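Local atomic coordinates of ferredoxin (Thermus aquaticus, PDB entry 1H98), a protein that carries electrons in a wide variety of metabolic reactions, using one [3Fe-4S] and one [4Fe-4S] cluster. Residues H2-P7 with N52-E57. Residues are numbered along the deposited sequence; the frame is centred on the assembly and turned at random.
Sequences HVICEP and NAIYPE. Unlike the reference sequence in segment 2-7: Glu-6 (reference Gln). With SF4 (iron/sulfur cluster), chain B; F3S (Fe3-s4 cluster), chain C.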
loop_
_atom_site.group_PDB
_atom_site.type_symbol
_atom_site.label_atom_id
_atom_site.label_comp_id
_atom_site.label_asym_id
_atom_site.label_seq_id
_atom_site.Cartn_x
_atom_site.Cartn_y
_atom_site.Cartn_z
ATOM N N HIS A 2 0.675 6.014 -3.113
ATOM C CA HIS A 2 0.350 4.670 -3.595
ATOM C C HIS A 2 -0.514 4.046 -2.497
ATOM O O HIS A 2 -0.457 4.480 -1.345
ATOM C CB HIS A 2 1.609 3.843 -3.858
ATOM C CG HIS A 2 2.210 4.078 -5.211
ATOM N ND1 HIS A 2 2.500 5.338 -5.690
ATOM C CD2 HIS A 2 2.570 3.213 -6.189
ATOM C CE1 HIS A 2 3.010 5.241 -6.906
ATOM N NE2 HIS A 2 3.062 3.961 -7.232
ATOM N N VAL A 3 -1.315 3.049 -2.848
ATOM C CA VAL A 3 -2.230 2.428 -1.899
ATOM C C VAL A 3 -2.163 0.905 -1.938
ATOM O O VAL A 3 -2.116 0.320 -3.016
ATOM C CB VAL A 3 -3.694 2.872 -2.223
ATOM C CG1 VAL A 3 -4.685 2.244 -1.252
ATOM C CG2 VAL A 3 -3.810 4.407 -2.191
ATOM N N ILE A 4 -2.129 0.269 -0.766
ATOM C CA ILE A 4 -2.108 -1.192 -0.700
ATOM C C ILE A 4 -3.565 -1.645 -0.634
ATOM O O ILE A 4 -4.312 -1.268 0.282
ATOM C CB ILE A 4 -1.316 -1.726 0.531
ATOM C CG1 ILE A 4 0.174 -1.387 0.381
ATOM C CG2 ILE A 4 -1.521 -3.232 0.673
ATOM C CD1 ILE A 4 1.046 -1.848 1.530
ATOM N N CYS A 5 -3.975 -2.429 -1.622
ATOM C CA CYS A 5 -5.348 -2.891 -1.698
ATOM C C CYS A 5 -5.596 -4.304 -1.176
ATOM O O CYS A 5 -4.716 -4.932 -0.578
ATOM C CB CYS A 5 -5.873 -2.707 -3.127
ATOM S SG CYS A 5 -5.754 -0.983 -3.713
ATOM N N GLU A 6 -6.795 -4.807 -1.450
ATOM C CA GLU A 6 -7.258 -6.116 -1.005
ATOM C C GLU A 6 -6.351 -7.353 -1.037
ATOM O O GLU A 6 -6.281 -8.084 -0.050
ATOM C CB GLU A 6 -8.575 -6.438 -1.706
ATOM C CG GLU A 6 -9.261 -7.679 -1.190
ATOM C CD GLU A 6 -10.720 -7.715 -1.577
ATOM O OE1 GLU A 6 -11.486 -6.835 -1.106
ATOM O OE2 GLU A 6 -11.095 -8.622 -2.351
ATOM N N PRO A 7 -5.639 -7.599 -2.151
ATOM C CA PRO A 7 -4.765 -8.779 -2.239
ATOM C C PRO A 7 -3.757 -9.011 -1.101
ATOM O O PRO A 7 -3.328 -10.146 -0.873
ATOM C CB PRO A 7 -4.068 -8.580 -3.587
ATOM C CG PRO A 7 -5.090 -7.846 -4.383
ATOM C CD PRO A 7 -5.570 -6.819 -3.398
ATOM N N ASN A 52 0.224 -8.303 -6.663
ATOM C CA ASN A 52 -0.267 -7.087 -7.329
ATOM C C ASN A 52 -1.230 -6.271 -6.466
ATOM O O ASN A 52 -2.229 -5.747 -6.952
ATOM C CB ASN A 52 -0.961 -7.464 -8.645
ATOM C CG ASN A 52 -0.073 -8.287 -9.553
ATOM O OD1 ASN A 52 1.050 -7.896 -9.842
ATOM N ND2 ASN A 52 -0.566 -9.441 -9.991
ATOM N N ALA A 53 -0.910 -6.125 -5.190
ATOM C CA ALA A 53 -1.785 -5.388 -4.289
ATOM C C ALA A 53 -1.628 -3.874 -4.311
ATOM O O ALA A 53 -2.527 -3.159 -3.883
ATOM C CB ALA A 53 -1.595 -5.898 -2.857
ATOM N N ILE A 54 -0.509 -3.386 -4.835
ATOM C CA ILE A 54 -0.217 -1.957 -4.820
ATOM C C ILE A 54 -0.526 -1.193 -6.103
ATOM O O ILE A 54 -0.095 -1.583 -7.189
ATOM C CB ILE A 54 1.251 -1.723 -4.407
ATOM C CG1 ILE A 54 1.550 -2.502 -3.119
ATOM C CG2 ILE A 54 1.503 -0.245 -4.180
ATOM C CD1 ILE A 54 2.985 -2.440 -2.669
ATOM N N TYR A 55 -1.248 -0.085 -5.951
ATOM C CA TYR A 55 -1.649 0.772 -7.066
ATOM C C TYR A 55 -1.469 2.248 -6.767
ATOM O O TYR A 55 -1.546 2.662 -5.605
ATOM C CB TYR A 55 -3.149 0.613 -7.343
ATOM C CG TYR A 55 -3.559 -0.666 -8.009
ATOM C CD1 TYR A 55 -3.868 -1.800 -7.257
ATOM C CD2 TYR A 55 -3.632 -0.747 -9.393
ATOM C CE1 TYR A 55 -4.236 -2.990 -7.871
ATOM C CE2 TYR A 55 -3.997 -1.928 -10.020
ATOM C CZ TYR A 55 -4.296 -3.048 -9.257
ATOM O OH TYR A 55 -4.618 -4.230 -9.891
ATOM N N PRO A 56 -1.136 3.054 -7.794
ATOM C CA PRO A 56 -0.993 4.494 -7.554
ATOM C C PRO A 56 -2.434 4.882 -7.216
ATOM O O PRO A 56 -3.367 4.275 -7.752
ATOM C CB PRO A 56 -0.609 5.033 -8.935
ATOM C CG PRO A 56 0.173 3.909 -9.521
ATOM C CD PRO A 56 -0.637 2.689 -9.131
ATOM N N GLU A 57 -2.637 5.860 -6.343
ATOM C CA GLU A 57 -3.995 6.238 -5.964
ATOM C C GLU A 57 -4.934 6.497 -7.144
ATOM O O GLU A 57 -6.080 6.040 -7.155
ATOM C CB GLU A 57 -3.971 7.453 -5.039
ATOM C CG GLU A 57 -5.356 7.898 -4.598
ATOM C CD GLU A 57 -5.332 8.878 -3.448
ATOM O OE1 GLU A 57 -4.274 9.041 -2.806
ATOM O OE2 GLU A 57 -6.387 9.476 -3.172
HETATM FE FE1 SF4 B . 5.528 5.252 -1.906
HETATM FE FE2 SF4 B . 7.559 3.676 -0.851
HETATM FE FE3 SF4 B . 5.915 2.673 -2.837
HETATM FE FE4 SF4 B . 7.785 4.625 -3.394
HETATM S S1 SF4 B . 8.222 2.451 -2.702
HETATM S S2 SF4 B . 5.525 4.559 -4.112
HETATM S S3 SF4 B . 7.717 5.902 -1.483
HETATM S S4 SF4 B . 5.270 3.297 -0.675
HETATM FE FE1 F3S C . 3.645 -5.676 0.548
HETATM FE FE3 F3S C . 1.175 -6.809 1.212
HETATM FE FE4 F3S C . 2.298 -7.206 -1.289
HETATM S S1 F3S C . 3.039 -6.654 2.556
HETATM S S2 F3S C . 4.565 -7.255 -0.833
HETATM S S3 F3S C . 1.590 -5.161 -0.409
HETATM S S4 F3S C . 1.272 -8.780 0.034
#
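Val-3 and Tyr-55 form the hydrogen-bonded pair at the middle of a two-stranded antiparallel sheet. Strand 2-4, at the N terminus, pairs here with strand 54-56, which follows the second cluster-binding motif, as in bacterial dicluster ferredoxins. Val-3 N reaches Tyr-55 O at 2.8 Å, and Tyr-55 N returns to Val-3 O at 3.1 Å. Beyond the strand end, Cys-5 N still bonds Ala-53 O at 2.8 Å.

Ile-4 and Ile-54 point the same way and lie side by side, with their CG1 atoms 3.9 Å apart. In both, CG1 is anti to the carbonyl carbon (chi1 -67° and -51°), which turns CG1 and CD1 toward sulfur S3 of the [3Fe-4S] cluster. Phe-32 and Ile-34 of strand 32-34 add to this apolar lining. The other face carries Val-3 and Tyr-55, with Ile-68 and Asn-71 of helix 66-74 packed on Val-3. Cys-5 SG meets the Tyr-55 ring obliquely, nearest at CD1. Pro-7 CB rests on Ala-53 CB at 3.7 Å.

The His-2 ring is sandwiched. Its ND1 is hydrogen-bonded to Asp-41 OD1, which should help fix the ring's rotation. Sulfur S2 of the [4Fe-4S] cluster sits over one face, offset toward the rim. Over the opposite face, Pro-56 CA makes a CH-pi contact 3.9 Å from the ring centroid and 4° off the normal.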